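PDB 1SA3: type II restriction enzyme MspI from Moraxella sp., which recognises the double-stranded DNA sequence 5'-CCGG-3' and cleaves it after the first C, leaving terminal 5'-phosphates. Local coordinates for residues G93-T105 against S110-S122. Numbering follows the deposited sequence.
With NA (sodium ion), chain G; nucleotides of chain A.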
loop_
_atom_site.group_PDB
_atom_site.type_symbol
_atom_site.label_atom_id
_atom_site.label_comp_id
_atom_site.label_asym_id
_atom_site.label_seq_id
_atom_site.Cartn_x
_atom_site.Cartn_y
_atom_site.Cartn_z
ATOM N N GLY E 93 -0.956 -13.269 -10.138
ATOM C CA GLY E 93 -0.416 -11.925 -10.056
ATOM C C GLY E 93 0.876 -11.854 -9.269
ATOM O O GLY E 93 1.504 -10.800 -9.201
ATOM N N GLY E 94 1.272 -12.971 -8.666
ATOM C CA GLY E 94 2.508 -12.989 -7.900
ATOM C C GLY E 94 2.334 -13.145 -6.401
ATOM O O GLY E 94 1.294 -13.597 -5.921
ATOM N N SER E 95 3.365 -12.773 -5.657
ATOM C CA SER E 95 3.331 -12.870 -4.204
ATOM C C SER E 95 2.280 -11.934 -3.618
ATOM O O SER E 95 2.134 -10.797 -4.059
ATOM C CB SER E 95 4.699 -12.520 -3.619
ATOM O OG SER E 95 5.695 -13.397 -4.111
ATOM N N PRO E 96 1.523 -12.413 -2.619
ATOM C CA PRO E 96 0.492 -11.588 -1.988
ATOM C C PRO E 96 1.090 -10.263 -1.525
ATOM O O PRO E 96 2.265 -10.203 -1.137
ATOM C CB PRO E 96 0.037 -12.453 -0.815
ATOM C CG PRO E 96 0.171 -13.834 -1.366
ATOM C CD PRO E 96 1.523 -13.772 -2.050
ATOM N N LYS E 97 0.270 -9.218 -1.563
ATOM C CA LYS E 97 0.681 -7.877 -1.153
ATOM C C LYS E 97 0.602 -7.645 0.364
ATOM O O LYS E 97 0.763 -6.519 0.843
ATOM C CB LYS E 97 -0.178 -6.818 -1.847
ATOM C CG LYS E 97 -0.098 -6.851 -3.365
ATOM C CD LYS E 97 1.261 -6.382 -3.856
ATOM C CE LYS E 97 1.341 -6.414 -5.374
ATOM N NZ LYS E 97 2.699 -6.799 -5.850
ATOM N N THR E 98 0.365 -8.709 1.121
ATOM C CA THR E 98 0.243 -8.582 2.568
ATOM C C THR E 98 1.586 -8.630 3.285
ATOM O O THR E 98 2.293 -9.641 3.236
ATOM C CB THR E 98 -0.685 -9.684 3.120
ATOM O OG1 THR E 98 -1.957 -9.592 2.465
ATOM C CG2 THR E 98 -0.884 -9.516 4.616
ATOM N N ASP E 99 1.935 -7.533 3.956
ATOM C CA ASP E 99 3.201 -7.445 4.676
ATOM C C ASP E 99 3.108 -7.933 6.108
ATOM O O ASP E 99 4.099 -8.396 6.674
ATOM C CB ASP E 99 3.707 -5.995 4.711
ATOM C CG ASP E 99 4.136 -5.492 3.352
ATOM O OD1 ASP E 99 4.806 -6.254 2.632
ATOM O OD2 ASP E 99 3.819 -4.333 3.006
ATOM N N ALA E 100 1.921 -7.816 6.696
ATOM C CA ALA E 100 1.715 -8.214 8.083
ATOM C C ALA E 100 0.230 -8.229 8.389
ATOM O O ALA E 100 -0.576 -7.756 7.592
ATOM C CB ALA E 100 2.405 -7.222 9.009
ATOM N N THR E 101 -0.122 -8.760 9.553
ATOM C CA THR E 101 -1.516 -8.813 9.960
ATOM C C THR E 101 -1.706 -8.464 11.428
ATOM O O THR E 101 -0.784 -8.595 12.245
ATOM C CB THR E 101 -2.126 -10.216 9.733
ATOM O OG1 THR E 101 -1.459 -11.175 10.564
ATOM C CG2 THR E 101 -1.975 -10.637 8.287
ATOM N N ILE E 102 -2.909 -7.996 11.744
ATOM C CA ILE E 102 -3.308 -7.678 13.117
ATOM C C ILE E 102 -4.645 -8.400 13.269
ATOM O O ILE E 102 -5.487 -8.341 12.362
ATOM C CB ILE E 102 -3.583 -6.176 13.332
ATOM C CG1 ILE E 102 -2.313 -5.362 13.092
ATOM C CG2 ILE E 102 -4.120 -5.934 14.761
ATOM C CD1 ILE E 102 -2.551 -3.866 13.166
ATOM N N ARG E 103 -4.825 -9.114 14.374
ATOM C CA ARG E 103 -6.094 -9.786 14.628
ATOM C C ARG E 103 -6.719 -9.179 15.880
ATOM O O ARG E 103 -6.076 -9.108 16.931
ATOM C CB ARG E 103 -5.905 -11.292 14.833
ATOM C CG ARG E 103 -7.201 -11.999 15.243
ATOM C CD ARG E 103 -7.009 -13.502 15.409
ATOM N NE ARG E 103 -6.688 -14.156 14.145
ATOM C CZ ARG E 103 -7.548 -14.351 13.148
ATOM N NH1 ARG E 103 -8.808 -13.947 13.248
ATOM N NH2 ARG E 103 -7.139 -14.947 12.037
ATOM N N PHE E 104 -7.962 -8.718 15.763
ATOM C CA PHE E 104 -8.660 -8.139 16.906
ATOM C C PHE E 104 -9.717 -9.116 17.372
ATOM O O PHE E 104 -10.444 -9.681 16.552
ATOM C CB PHE E 104 -9.365 -6.835 16.540
ATOM C CG PHE E 104 -8.450 -5.749 16.079
ATOM C CD1 PHE E 104 -8.209 -5.553 14.723
ATOM C CD2 PHE E 104 -7.853 -4.893 16.996
ATOM C CE1 PHE E 104 -7.387 -4.510 14.288
ATOM C CE2 PHE E 104 -7.036 -3.858 16.568
ATOM C CZ PHE E 104 -6.806 -3.667 15.211
ATOM N N THR E 105 -9.805 -9.318 18.680
ATOM C CA THR E 105 -10.802 -10.218 19.244
ATOM C C THR E 105 -11.815 -9.358 19.983
ATOM O O THR E 105 -11.446 -8.468 20.753
ATOM C CB THR E 105 -10.159 -11.226 20.216
ATOM O OG1 THR E 105 -9.230 -12.041 19.495
ATOM C CG2 THR E 105 -11.221 -12.129 20.843
ATOM N N SER E 110 -15.798 -13.262 18.767
ATOM C CA SER E 110 -15.591 -13.202 17.328
ATOM C C SER E 110 -14.323 -12.386 17.144
ATOM O O SER E 110 -13.842 -11.759 18.086
ATOM C CB SER E 110 -16.764 -12.522 16.612
ATOM O OG SER E 110 -16.882 -11.156 16.974
ATOM N N SER E 111 -13.775 -12.396 15.939
ATOM C CA SER E 111 -12.555 -11.642 15.684
ATOM C C SER E 111 -12.487 -11.177 14.239
ATOM O O SER E 111 -13.270 -11.615 13.393
ATOM C CB SER E 111 -11.330 -12.498 16.013
ATOM O OG SER E 111 -11.266 -13.635 15.170
ATOM N N ARG E 112 -11.550 -10.275 13.968
ATOM C CA ARG E 112 -11.354 -9.737 12.627
ATOM C C ARG E 112 -9.869 -9.765 12.310
ATOM O O ARG E 112 -9.052 -9.281 13.095
ATOM C CB ARG E 112 -11.880 -8.296 12.557
ATOM C CG ARG E 112 -11.378 -7.455 11.364
ATOM C CD ARG E 112 -11.747 -8.045 10.024
ATOM N NE ARG E 112 -11.120 -7.353 8.898
ATOM C CZ ARG E 112 -11.406 -6.109 8.521
ATOM N NH1 ARG E 112 -12.312 -5.395 9.172
ATOM N NH2 ARG E 112 -10.784 -5.578 7.479
ATOM N N LEU E 113 -9.515 -10.368 11.185
ATOM C CA LEU E 113 -8.121 -10.400 10.770
ATOM C C LEU E 113 -7.956 -9.208 9.838
ATOM O O LEU E 113 -8.816 -8.957 8.985
ATOM C CB LEU E 113 -7.803 -11.689 10.021
ATOM C CG LEU E 113 -6.362 -11.812 9.512
ATOM C CD1 LEU E 113 -5.404 -11.925 10.696
ATOM C CD2 LEU E 113 -6.251 -13.022 8.602
ATOM N N VAL E 114 -6.870 -8.460 10.009
ATOM C CA VAL E 114 -6.626 -7.294 9.167
ATOM C C VAL E 114 -5.275 -7.361 8.463
ATOM O O VAL E 114 -4.249 -6.965 9.030
ATOM C CB VAL E 114 -6.658 -5.981 9.980
ATOM C CG1 VAL E 114 -6.641 -4.781 9.029
ATOM C CG2 VAL E 114 -7.881 -5.937 10.868
ATOM N N PRO E 115 -5.248 -7.882 7.223
ATOM C CA PRO E 115 -3.996 -7.973 6.470
ATOM C C PRO E 115 -3.586 -6.547 6.113
ATOM O O PRO E 115 -4.434 -5.702 5.775
ATOM C CB PRO E 115 -4.385 -8.817 5.253
ATOM C CG PRO E 115 -5.829 -8.484 5.062
ATOM C CD PRO E 115 -6.345 -8.530 6.480
ATOM N N LEU E 116 -2.291 -6.276 6.202
ATOM C CA LEU E 116 -1.789 -4.933 5.943
ATOM C C LEU E 116 -0.677 -4.866 4.922
ATOM O O LEU E 116 0.090 -5.814 4.754
ATOM C CB LEU E 116 -1.232 -4.329 7.240
ATOM C CG LEU E 116 -1.932 -4.496 8.589
ATOM C CD1 LEU E 116 -0.919 -4.228 9.708
ATOM C CD2 LEU E 116 -3.117 -3.550 8.701
ATOM N N ASN E 117 -0.589 -3.728 4.249
ATOM C CA ASN E 117 0.504 -3.478 3.321
ATOM C C ASN E 117 1.140 -2.226 3.936
ATOM O O ASN E 117 0.454 -1.239 4.188
ATOM C CB ASN E 117 0.015 -3.183 1.909
ATOM C CG ASN E 117 1.166 -2.889 0.954
ATOM O OD1 ASN E 117 1.581 -1.744 0.807
ATOM N ND2 ASN E 117 1.700 -3.931 0.324
ATOM N N ILE E 118 2.441 -2.273 4.186
ATOM C CA ILE E 118 3.125 -1.151 4.830
ATOM C C ILE E 118 4.331 -0.674 4.046
ATOM O O ILE E 118 5.161 -1.480 3.639
ATOM C CB ILE E 118 3.598 -1.553 6.245
ATOM C CG1 ILE E 118 2.436 -2.195 7.006
ATOM C CG2 ILE E 118 4.128 -0.319 7.003
ATOM C CD1 ILE E 118 2.809 -2.763 8.375
ATOM N N LYS E 119 4.426 0.640 3.848
ATOM C CA LYS E 119 5.541 1.227 3.117
ATOM C C LYS E 119 6.008 2.519 3.767
ATOM O O LYS E 119 5.326 3.084 4.627
ATOM C CB LYS E 119 5.145 1.567 1.680
ATOM C CG LYS E 119 4.753 0.402 0.806
ATOM C CD LYS E 119 4.387 0.904 -0.603
ATOM C CE LYS E 119 3.745 -0.198 -1.423
ATOM N NZ LYS E 119 4.596 -1.429 -1.473
ATOM N N HIS E 120 7.192 2.968 3.356
ATOM C CA HIS E 120 7.744 4.235 3.833
ATOM C C HIS E 120 8.204 4.959 2.576
ATOM O O HIS E 120 8.633 4.331 1.608
ATOM C CB HIS E 120 8.941 4.024 4.769
ATOM C CG HIS E 120 10.253 3.888 4.059
ATOM N ND1 HIS E 120 10.584 2.783 3.304
ATOM C CD2 HIS E 120 11.317 4.723 3.989
ATOM C CE1 HIS E 120 11.793 2.944 2.798
ATOM N NE2 HIS E 120 12.262 4.114 3.200
ATOM N N SER E 121 8.114 6.279 2.592
ATOM C CA SER E 121 8.515 7.082 1.448
ATOM C C SER E 121 8.664 8.525 1.879
ATOM O O SER E 121 8.079 8.947 2.876
ATOM C CB SER E 121 7.461 7.010 0.339
ATOM O OG SER E 121 7.823 7.832 -0.762
ATOM N N SER E 122 9.442 9.278 1.110
ATOM C CA SER E 122 9.645 10.690 1.388
ATOM C C SER E 122 8.652 11.470 0.543
ATOM O O SER E 122 8.527 12.677 0.691
ATOM C CB SER E 122 11.070 11.100 1.019
ATOM O OG SER E 122 11.316 10.823 -0.345
HETATM NA NA NA G . 6.709 -8.097 6.197
ATOM P P DG A 6 9.211 0.861 0.543
ATOM O OP1 DG A 6 8.866 1.115 1.967
ATOM O OP2 DG A 6 8.147 0.963 -0.497
ATOM O "O5'" DG A 6 10.410 1.800 0.091
ATOM C "C5'" DG A 6 10.238 2.780 -0.926
ATOM C "C4'" DG A 6 11.581 3.337 -1.324
ATOM O "O4'" DG A 6 12.117 2.424 -2.316
ATOM C "C3'" DG A 6 11.474 4.687 -2.027
ATOM O "O3'" DG A 6 11.861 5.790 -1.228
ATOM C "C2'" DG A 6 12.411 4.592 -3.215
ATOM C "C1'" DG A 6 12.724 3.119 -3.397
ATOM N N9 DG A 6 12.048 2.731 -4.634
ATOM C C8 DG A 6 10.834 2.094 -4.769
ATOM N N7 DG A 6 10.421 2.037 -6.013
ATOM C C5 DG A 6 11.440 2.638 -6.743
ATOM C C6 DG A 6 11.556 2.877 -8.148
ATOM O O6 DG A 6 10.747 2.607 -9.047
ATOM N N1 DG A 6 12.758 3.512 -8.462
ATOM C C2 DG A 6 13.723 3.879 -7.543
ATOM N N2 DG A 6 14.820 4.495 -8.037
ATOM N N3 DG A 6 13.622 3.665 -6.237
ATOM C C4 DG A 6 12.465 3.045 -5.910
ATOM P P DG A 7 11.314 7.247 -1.620
ATOM O OP1 DG A 7 11.490 8.100 -0.424
ATOM O OP2 DG A 7 9.978 7.142 -2.257
ATOM O "O5'" DG A 7 12.333 7.711 -2.744
ATOM C "C5'" DG A 7 13.732 7.572 -2.532
ATOM C "C4'" DG A 7 14.493 8.209 -3.667
ATOM O "O4'" DG A 7 14.291 7.431 -4.874
ATOM C "C3'" DG A 7 14.040 9.634 -3.986
ATOM O "O3'" DG A 7 15.169 10.459 -4.259
ATOM C "C2'" DG A 7 13.204 9.470 -5.240
ATOM C "C1'" DG A 7 13.869 8.285 -5.922
ATOM N N9 DG A 7 12.953 7.541 -6.779
ATOM C C8 DG A 7 11.877 6.782 -6.387
ATOM N N7 DG A 7 11.197 6.300 -7.391
ATOM C C5 DG A 7 11.873 6.752 -8.516
ATOM C C6 DG A 7 11.602 6.560 -9.904
ATOM O O6 DG A 7 10.672 5.927 -10.434
ATOM N N1 DG A 7 12.547 7.201 -10.703
ATOM C C2 DG A 7 13.616 7.935 -10.233
ATOM N N2 DG A 7 14.421 8.476 -11.158
ATOM N N3 DG A 7 13.877 8.121 -8.951
ATOM C C4 DG A 7 12.971 7.508 -8.155
HETATM O O HOH W 1 5.192 -3.281 0.966
HETATM O O HOH W 2 7.076 -6.852 4.175
HETATM O O HOH W 3 6.329 -9.817 4.736
#
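Ala100 to Thr105 pair antiparallel with Ser111 to Leu116 in a beta hairpin. Ala100 with Leu116, Ile102 with Val114 and Phe104 with Arg112 are the hydrogen-bonded pairs. At the Ala100 end, Asp99 and Ala100 both face Leu116, a classic beta bulge. Leu116 O takes a bond from Asp99 N (2.6 Å) and a weak one from Ala100 N. Past the bulge a side chain takes over: Asp99 OD2 accepts Ile118 N at 2.7 Å through its anti lone pair. Asn117 ND2 donates almost straight to Lys97 O (2.8 Å, 175°), in the amide plane. Asn117 CG lies anti to the backbone N (chi1 179°), which carries the amide across to the loop ahead of strand 100-105.

The hairpin belongs to the mixed sheet of the PD-(D/E)XK nuclease fold. Asp99 O binds the sodium ion with Glu35 OE2 and Asp84 OD2, and Asp99 OD1 accepts from a sodium-bound water. Farther along 111-121, His120 N and ND1 both donate hydrogen bonds to phosphate oxygen OP1 of DG6 of DNA chain A.

On the Ile102 face, Leu116 CD1 packs on Ile102 CG1, and Val114 CG2 meets the Phe104 ring edge at CE1 (3.7 Å). Opposite, Leu113 CD1 lies over the Arg103 guanidinium, while NH1 bonds weakly to Ser111 OG.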